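Side-chain contacts in putative uncharacterized protein (Streptococcus mutans, PDB 3BGK), which probably catalyses the ADP-dependent dehydration of the S-form of hydrated NAD(P)H, a repair reaction that restores NADH or NADPH: residues E107-D112 / S120-A125; G72-A77 / V89-H94; V261-T266 / R304-M309. One frame throughout, in Å; residues are numbered along the deposited sequence.

Contact 1 of 3, residues E107-D112 / S120-A125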
loop_
_atom_site.group_PDB
_atom_site.type_symbol
_atom_site.label_atom_id
_atom_site.label_comp_id
_atom_site.label_asym_id
_atom_site.label_seq_id
_atom_site.Cartn_x
_atom_site.Cartn_y
_atom_site.Cartn_z
ATOM N N GLU A 107 2.794 10.745 5.961
ATOM C CA GLU A 107 2.844 12.192 6.208
ATOM C C GLU A 107 2.000 12.667 7.396
ATOM O O GLU A 107 2.193 13.781 7.884
ATOM C CB GLU A 107 2.406 12.958 4.955
ATOM C CG GLU A 107 3.420 12.979 3.823
ATOM C CD GLU A 107 3.292 11.803 2.867
ATOM O OE1 GLU A 107 2.545 10.843 3.158
ATOM O OE2 GLU A 107 3.949 11.841 1.808
ATOM N N ALA A 108 1.055 11.840 7.842
ATOM C CA ALA A 108 0.138 12.228 8.913
ATOM C C ALA A 108 0.378 11.440 10.187
ATOM O O ALA A 108 0.373 10.207 10.176
ATOM C CB ALA A 108 -1.299 12.069 8.464
HETATM N N MSE A 109 0.590 12.150 11.289
HETATM C CA MSE A 109 0.689 11.482 12.577
HETATM C C MSE A 109 -0.688 10.948 12.957
HETATM O O MSE A 109 -1.708 11.568 12.654
HETATM C CB MSE A 109 1.247 12.422 13.648
HETATM C CG MSE A 109 1.579 11.740 14.973
HETATM SE SE MSE A 109 0.085 11.799 16.234
HETATM C CE MSE A 109 0.658 13.367 17.245
ATOM N N ALA A 110 -0.711 9.785 13.593
ATOM C CA ALA A 110 -1.962 9.168 14.008
ATOM C C ALA A 110 -1.814 8.562 15.388
ATOM O O ALA A 110 -0.778 7.976 15.707
ATOM C CB ALA A 110 -2.385 8.103 13.011
ATOM N N PHE A 111 -2.855 8.702 16.202
ATOM C CA PHE A 111 -2.863 8.106 17.538
ATOM C C PHE A 111 -4.245 7.569 17.891
ATOM O O PHE A 111 -5.232 7.842 17.204
ATOM C CB PHE A 111 -2.358 9.103 18.603
ATOM C CG PHE A 111 -3.245 10.309 18.787
ATOM C CD1 PHE A 111 -4.111 10.388 19.865
ATOM C CD2 PHE A 111 -3.215 11.362 17.881
ATOM C CE1 PHE A 111 -4.934 11.496 20.037
ATOM C CE2 PHE A 111 -4.040 12.472 18.046
ATOM C CZ PHE A 111 -4.896 12.539 19.125
ATOM N N ASP A 112 -4.292 6.793 18.967
ATOM C CA ASP A 112 -5.521 6.220 19.490
ATOM C C ASP A 112 -6.363 7.333 20.102
ATOM O O ASP A 112 -5.931 8.023 21.032
ATOM C CB ASP A 112 -5.165 5.176 20.552
ATOM C CG ASP A 112 -6.320 4.248 20.886
ATOM O OD1 ASP A 112 -7.499 4.601 20.650
ATOM O OD2 ASP A 112 -6.038 3.152 21.417
ATOM N N SER A 120 -6.324 15.790 23.950
ATOM C CA SER A 120 -6.414 17.150 24.481
ATOM C C SER A 120 -5.258 18.031 24.012
ATOM O O SER A 120 -5.486 19.114 23.467
ATOM C CB SER A 120 -6.478 17.134 26.012
ATOM O OG SER A 120 -7.820 17.106 26.462
ATOM N N GLU A 121 -4.029 17.559 24.227
ATOM C CA GLU A 121 -2.818 18.251 23.785
ATOM C C GLU A 121 -2.893 18.583 22.299
ATOM O O GLU A 121 -2.561 19.696 21.890
ATOM C CB GLU A 121 -1.568 17.400 24.063
ATOM C CG GLU A 121 -1.159 17.319 25.533
ATOM N N GLN A 122 -3.349 17.620 21.501
ATOM C CA GLN A 122 -3.419 17.787 20.053
ATOM C C GLN A 122 -4.475 18.793 19.598
ATOM O O GLN A 122 -4.293 19.456 18.573
ATOM C CB GLN A 122 -3.610 16.434 19.346
ATOM C CG GLN A 122 -2.370 15.533 19.368
ATOM C CD GLN A 122 -1.155 16.144 18.669
ATOM O OE1 GLN A 122 -1.277 16.774 17.613
ATOM N NE2 GLN A 122 0.022 15.945 19.249
ATOM N N ILE A 123 -5.562 18.918 20.356
ATOM C CA ILE A 123 -6.581 19.929 20.067
ATOM C C ILE A 123 -5.986 21.340 20.189
ATOM O O ILE A 123 -6.175 22.169 19.287
ATOM C CB ILE A 123 -7.852 19.760 20.941
ATOM C CG1 ILE A 123 -8.651 18.532 20.493
ATOM C CG2 ILE A 123 -8.750 20.994 20.850
ATOM C CD1 ILE A 123 -9.495 17.903 21.591
ATOM N N THR A 124 -5.244 21.591 21.276
ATOM C CA THR A 124 -4.584 22.890 21.507
ATOM C C THR A 124 -3.491 23.225 20.486
ATOM O O THR A 124 -3.182 24.400 20.275
ATOM C CB THR A 124 -3.942 23.004 22.924
ATOM O OG1 THR A 124 -2.698 22.295 22.948
ATOM C CG2 THR A 124 -4.867 22.464 24.016
ATOM N N ALA A 125 -2.887 22.201 19.885
ATOM C CA ALA A 125 -1.862 22.396 18.851
ATOM C C ALA A 125 -2.460 22.640 17.449
ATOM O O ALA A 125 -1.776 23.130 16.552
ATOM C CB ALA A 125 -0.906 21.211 18.828
#

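Contact 2 of 3, residues G72-A77 / V89-H94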
loop_
_atom_site.group_PDB
_atom_site.type_symbol
_atom_site.label_atom_id
_atom_site.label_comp_id
_atom_site.label_asym_id
_atom_site.label_seq_id
_atom_site.Cartn_x
_atom_site.Cartn_y
_atom_site.Cartn_z
ATOM N N GLY A 72 -11.733 3.655 6.956
ATOM C CA GLY A 72 -11.459 4.198 5.617
ATOM C C GLY A 72 -11.857 5.656 5.428
ATOM O O GLY A 72 -11.187 6.407 4.710
ATOM N N ALA A 73 -12.949 6.052 6.083
ATOM C CA ALA A 73 -13.463 7.422 6.033
ATOM C C ALA A 73 -12.442 8.461 6.495
ATOM O O ALA A 73 -12.280 9.504 5.857
ATOM C CB ALA A 73 -14.748 7.535 6.851
ATOM N N ILE A 74 -11.754 8.179 7.602
ATOM C CA ILE A 74 -10.765 9.116 8.127
ATOM C C ILE A 74 -9.486 9.082 7.287
ATOM O O ILE A 74 -8.783 10.086 7.198
ATOM C CB ILE A 74 -10.476 8.902 9.629
ATOM C CG1 ILE A 74 -10.056 10.218 10.302
ATOM C CG2 ILE A 74 -9.412 7.818 9.849
ATOM C CD1 ILE A 74 -11.126 11.310 10.346
ATOM N N ILE A 75 -9.204 7.932 6.671
ATOM C CA ILE A 75 -8.084 7.788 5.751
ATOM C C ILE A 75 -8.325 8.617 4.492
ATOM O O ILE A 75 -7.387 9.190 3.932
ATOM C CB ILE A 75 -7.827 6.307 5.353
ATOM C CG1 ILE A 75 -7.423 5.478 6.578
ATOM C CG2 ILE A 75 -6.754 6.216 4.275
ATOM C CD1 ILE A 75 -7.353 3.962 6.329
HETATM N N MSE A 76 -9.578 8.690 4.054
HETATM C CA MSE A 76 -9.907 9.420 2.828
HETATM C C MSE A 76 -9.980 10.918 3.053
HETATM O O MSE A 76 -9.604 11.700 2.180
HETATM C CB MSE A 76 -11.188 8.886 2.199
HETATM C CG MSE A 76 -10.971 7.572 1.482
HETATM SE SE MSE A 76 -12.591 6.831 0.718
HETATM C CE MSE A 76 -13.648 6.497 2.330
ATOM N N ALA A 77 -10.442 11.319 4.232
ATOM C CA ALA A 77 -10.390 12.721 4.624
ATOM C C ALA A 77 -8.935 13.156 4.840
ATOM O O ALA A 77 -8.534 14.233 4.398
ATOM C CB ALA A 77 -11.224 12.959 5.863
ATOM N N VAL A 89 -0.903 17.578 9.295
ATOM C CA VAL A 89 -2.151 16.844 9.451
ATOM C C VAL A 89 -1.969 15.781 10.524
ATOM O O VAL A 89 -1.035 14.980 10.461
ATOM C CB VAL A 89 -2.592 16.206 8.113
ATOM C CG1 VAL A 89 -3.848 15.342 8.287
ATOM C CG2 VAL A 89 -2.828 17.285 7.066
ATOM N N THR A 90 -2.864 15.786 11.506
ATOM C CA THR A 90 -2.818 14.843 12.620
ATOM C C THR A 90 -4.175 14.163 12.725
ATOM O O THR A 90 -5.208 14.813 12.601
ATOM C CB THR A 90 -2.478 15.563 13.935
ATOM O OG1 THR A 90 -1.319 16.379 13.742
ATOM C CG2 THR A 90 -2.204 14.570 15.059
ATOM N N VAL A 91 -4.161 12.851 12.943
ATOM C CA VAL A 91 -5.379 12.051 12.956
ATOM C C VAL A 91 -5.575 11.362 14.309
ATOM O O VAL A 91 -4.683 10.657 14.795
ATOM C CB VAL A 91 -5.365 10.984 11.836
ATOM C CG1 VAL A 91 -6.739 10.336 11.697
ATOM C CG2 VAL A 91 -4.924 11.588 10.503
ATOM N N ALA A 92 -6.738 11.590 14.913
ATOM C CA ALA A 92 -7.169 10.857 16.094
ATOM C C ALA A 92 -8.150 9.783 15.634
ATOM O O ALA A 92 -9.269 10.083 15.200
ATOM C CB ALA A 92 -7.830 11.794 17.099
ATOM N N THR A 93 -7.732 8.529 15.721
ATOM C CA THR A 93 -8.486 7.459 15.097
ATOM C C THR A 93 -8.429 6.180 15.930
ATOM O O THR A 93 -7.806 6.149 17.000
ATOM C CB THR A 93 -8.027 7.242 13.614
ATOM O OG1 THR A 93 -8.841 6.249 12.990
ATOM C CG2 THR A 93 -6.560 6.825 13.521
ATOM N N HIS A 94 -9.098 5.132 15.461
ATOM C CA HIS A 94 -9.053 3.867 16.166
ATOM C C HIS A 94 -7.657 3.244 16.072
ATOM O O HIS A 94 -7.078 3.135 14.990
ATOM C CB HIS A 94 -10.132 2.906 15.655
ATOM C CG HIS A 94 -10.224 1.632 16.437
ATOM N ND1 HIS A 94 -10.862 1.550 17.658
ATOM C CD2 HIS A 94 -9.752 0.391 16.178
ATOM C CE1 HIS A 94 -10.780 0.313 18.116
ATOM N NE2 HIS A 94 -10.111 -0.410 17.237
#

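Contact 3 of 3, residues V261-T266 / R304-M309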
loop_
_atom_site.group_PDB
_atom_site.type_symbol
_atom_site.label_atom_id
_atom_site.label_comp_id
_atom_site.label_asym_id
_atom_site.label_seq_id
_atom_site.Cartn_x
_atom_site.Cartn_y
_atom_site.Cartn_z
ATOM N N VAL A 261 -9.212 25.675 4.483
ATOM C CA VAL A 261 -9.386 26.623 5.589
ATOM C C VAL A 261 -8.120 26.753 6.443
ATOM O O VAL A 261 -7.886 27.793 7.066
ATOM C CB VAL A 261 -10.629 26.311 6.479
ATOM C CG1 VAL A 261 -11.910 26.361 5.659
ATOM C CG2 VAL A 261 -10.493 24.965 7.177
ATOM N N ALA A 262 -7.303 25.702 6.435
ATOM C CA ALA A 262 -6.023 25.681 7.144
ATOM C C ALA A 262 -5.002 26.678 6.586
ATOM O O ALA A 262 -4.218 27.243 7.338
ATOM C CB ALA A 262 -5.445 24.271 7.139
ATOM N N GLN A 263 -5.028 26.898 5.274
ATOM C CA GLN A 263 -4.000 27.692 4.593
ATOM C C GLN A 263 -4.490 29.022 4.011
ATOM O O GLN A 263 -3.689 29.943 3.846
ATOM C CB GLN A 263 -3.315 26.857 3.493
ATOM C CG GLN A 263 -4.262 26.383 2.385
ATOM C CD GLN A 263 -3.752 25.171 1.629
ATOM O OE1 GLN A 263 -2.814 25.256 0.840
ATOM N NE2 GLN A 263 -4.395 24.036 1.846
ATOM N N PHE A 264 -5.779 29.118 3.679
ATOM C CA PHE A 264 -6.331 30.358 3.102
ATOM C C PHE A 264 -7.212 31.090 4.122
ATOM O O PHE A 264 -8.318 30.639 4.430
ATOM C CB PHE A 264 -7.122 30.082 1.815
ATOM C CG PHE A 264 -6.374 29.276 0.791
ATOM C CD1 PHE A 264 -5.245 29.789 0.161
ATOM C CD2 PHE A 264 -6.815 28.000 0.436
ATOM C CE1 PHE A 264 -4.554 29.038 -0.798
ATOM C CE2 PHE A 264 -6.132 27.237 -0.529
ATOM C CZ PHE A 264 -5.003 27.760 -1.143
ATOM N N HIS A 265 -6.715 32.224 4.629
ATOM C CA HIS A 265 -7.325 32.905 5.783
ATOM C C HIS A 265 -8.215 34.088 5.419
ATOM O O HIS A 265 -8.666 34.820 6.304
ATOM C CB HIS A 265 -6.248 33.351 6.779
ATOM C CG HIS A 265 -5.291 32.264 7.146
ATOM N ND1 HIS A 265 -4.057 32.127 6.546
ATOM C CD2 HIS A 265 -5.400 31.239 8.024
ATOM C CE1 HIS A 265 -3.441 31.074 7.052
ATOM N NE2 HIS A 265 -4.235 30.516 7.949
ATOM N N THR A 266 -8.467 34.278 4.128
ATOM C CA THR A 266 -9.409 35.294 3.676
ATOM C C THR A 266 -10.848 34.825 3.964
ATOM O O THR A 266 -11.042 33.911 4.778
ATOM C CB THR A 266 -9.176 35.667 2.191
ATOM O OG1 THR A 266 -9.990 36.797 1.849
ATOM C CG2 THR A 266 -9.488 34.483 1.259
ATOM N N ARG A 304 -1.810 18.944 -8.397
ATOM C CA ARG A 304 -1.589 19.271 -9.806
ATOM C C ARG A 304 -2.607 20.314 -10.268
ATOM O O ARG A 304 -2.262 21.241 -11.003
ATOM C CB ARG A 304 -1.645 18.022 -10.691
ATOM C CG ARG A 304 -1.367 18.310 -12.159
ATOM C CD ARG A 304 -1.548 17.078 -13.049
ATOM N NE ARG A 304 -2.860 16.438 -12.903
ATOM C CZ ARG A 304 -4.000 16.915 -13.405
ATOM N NH1 ARG A 304 -4.020 18.063 -14.080
ATOM N NH2 ARG A 304 -5.133 16.245 -13.218
ATOM N N VAL A 305 -3.846 20.173 -9.810
ATOM C CA VAL A 305 -4.928 21.067 -10.219
ATOM C C VAL A 305 -4.895 22.383 -9.437
ATOM O O VAL A 305 -5.129 23.445 -10.011
ATOM C CB VAL A 305 -6.310 20.385 -10.116
ATOM C CG1 VAL A 305 -7.416 21.339 -10.538
ATOM C CG2 VAL A 305 -6.347 19.119 -10.975
HETATM N N MSE A 306 -4.598 22.315 -8.141
HETATM C CA MSE A 306 -4.402 23.525 -7.345
HETATM C C MSE A 306 -3.266 24.359 -7.926
HETATM O O MSE A 306 -3.377 25.583 -8.006
HETATM C CB MSE A 306 -4.131 23.198 -5.875
HETATM C CG MSE A 306 -5.340 22.693 -5.121
HETATM SE SE MSE A 306 -5.046 22.460 -3.210
HETATM C CE MSE A 306 -4.990 24.336 -2.678
ATOM N N LYS A 307 -2.189 23.686 -8.338
ATOM C CA LYS A 307 -1.072 24.325 -9.036
ATOM C C LYS A 307 -1.534 25.084 -10.282
ATOM O O LYS A 307 -1.129 26.229 -10.485
ATOM C CB LYS A 307 -0.007 23.298 -9.416
ATOM C CG LYS A 307 1.185 23.872 -10.161
ATOM C CD LYS A 307 1.970 24.842 -9.296
ATOM C CE LYS A 307 2.989 25.616 -10.114
ATOM N NZ LYS A 307 3.794 26.516 -9.243
ATOM N N GLU A 308 -2.368 24.438 -11.101
ATOM C CA GLU A 308 -3.012 25.064 -12.265
ATOM C C GLU A 308 -3.899 26.244 -11.859
ATOM O O GLU A 308 -3.939 27.262 -12.550
ATOM C CB GLU A 308 -3.874 24.054 -13.028
ATOM C CG GLU A 308 -3.134 22.970 -13.798
ATOM C CD GLU A 308 -4.083 22.080 -14.609
ATOM O OE1 GLU A 308 -5.188 21.763 -14.110
ATOM O OE2 GLU A 308 -3.728 21.695 -15.748
HETATM N N MSE A 309 -4.619 26.092 -10.748
HETATM C CA MSE A 309 -5.530 27.129 -10.268
HETATM C C MSE A 309 -4.758 28.346 -9.786
HETATM O O MSE A 309 -5.244 29.471 -9.893
HETATM C CB MSE A 309 -6.436 26.598 -9.150
HETATM C CG MSE A 309 -7.486 25.605 -9.625
HETATM SE SE MSE A 309 -8.950 26.425 -10.627
HETATM C CE MSE A 309 -9.199 25.068 -11.988
#

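Contact 1 of 3, residues E107-D112 / S120-A125
Gln122, on the helix 116-125, reaches strand 109-112 by laying the base of its side chain along Phe111 and its amide against selenomethionine Met109. Its CB lies 4.1 Å from Phe111 CZ. One bond further, Gln122 CG makes the closer approach, 3.7 Å from Phe111 CE2, and meets the ring obliquely. The two side chains run past each other in opposite directions, with the ring and amide planes 55° apart. A bend at the next torsion of the glutamine (chi2 -61°) turns the amide away from the ring toward the methyl of Met109, which arrives from the opposite direction. Gln122 NE2 comes nearest, 3.3 Å from Met109 CE, a close approach of amide nitrogen to methyl with no hydrogen bond; Gln122 CD lies 3.6 Å from the same Met109 CE. On the strand, Met109 and Phe111 are two residues apart and so present their side chains to the same side of the sheet, where Thr90 of the neighbouring strand 88-93 also touches both of them and Gln122. Tyr70 and Tyr68 of the second subunit pack on Met109 and Phe111, respectively. This is the helix-on-sheet packing of a three-layer alpha/beta/alpha sandwich, here at an outermost strand of the chain's sheet.

Contact 2 of 3, residues G72-A77 / V89-H94
Ile74 sends its two branches to different residues of strand 88-93: CG1 to Val91 and the methyl CG2 to Thr93. The isoleucine and the valine lie alongside one another, pointing opposite ways, and the closest pair is Ile74 CG1 with Val91 CG1 at 3.6 Å. Val91 CG1 also lies 4.1 Å from Ile74 CG2, so this one valine methyl sits beside both branches. Relative to Thr93, Ile74 runs at a slant, and its CG2 methyl lies 3.6 Å from Thr93 OG1 and 4.1 Å from Thr93 CB. With CG1 of Ile74 opposite its own backbone nitrogen (chi1 -151°), CG2 is left between that nitrogen and the carbonyl carbon, where it meets the threonine. Val91 and Thr93 alternate with Ala92 along the strand, and both direct their side chains at the helix while Ala92 faces the other layer.

The contact joins the helix of a beta-alpha-beta unit, strand 60-64, helix 71-83 and strand 88-93, to its second strand; Leu63 of the first strand touches Ile74 as well. Ala73, next to Ile74, is a predicted contact of the hydrated nucleotide, and the side chain of Ile74 comes within about 6 Å of Gly134, another predicted contact.

The Ile74-Val91 pair is apolar; toward Thr93 a methyl packs on a hydroxyl oxygen without bonding to it. Thr93 OG1 is buried but hydrogen-bonded to Asn97 ND2 and Gly65 O, so its polarity is spent on the loops that follow strands 88-93 and 60-64, and between these two segments the contact is one of van der Waals packing.

Contact 3 of 3, residues V261-T266 / R304-M309
In a helical layer beside the sheet, segment 261-266, on helix 249-263 and the loop after it, packs against helix 295-310: the ring of Phe264 and the side chain of selenomethionine Met306 approach from opposite directions. The methyl of Met306 lies in the plane of the ring, at its edge, and straddles one ring bond, with CE 3.8 Å from both Phe264 CZ and Phe264 CE2. The methionine chain leaves its helix extended (chi2 -174°) and bends only at the last torsion (chi3 72°), which sets CE at the ring's edge. The backbones stay far apart, the nearest CA atoms, those of Phe264 and Met306, being 12.6 Å from each other, so the bridge is made by long side chains. Leu278 of helix 268-287, between the two in sequence, also touches Met306, and Tyr291 of the second subunit packs on Gln263, Phe264 and Met306. One face of the Phe264 ring is overlaid by Gln263 CG, 3.5 Å above the plane and offset toward the rim. Gln263 OE1 lies 4.2 Å from Met306 CE and accepts a hydrogen bond from Arg49 NH2, while NE2 of the same amide donates to Gly259 O and Ser84 O.

Overall arrangement
From the N terminus, contact 2 (72-77 with 89-94) closes first, over a short connection between a helix and the next strand. Contact 1 (107-112 with 120-125) opens after it and closes an even shorter loop; contact 3 (261-266 with 304-309) follows much later, across 37 mostly helical residues. The three stand in series, and none encloses or crosses another. Contacts 1 and 2 meet through the neighbouring strands 109-112 and 88-93, so together they tie two helices to one edge of the sheet. Contact 3 lies apart, its centre 23 Å from that of contact 1, and joins C-terminal helices; contacts 1 and 3 both touch the second subunit.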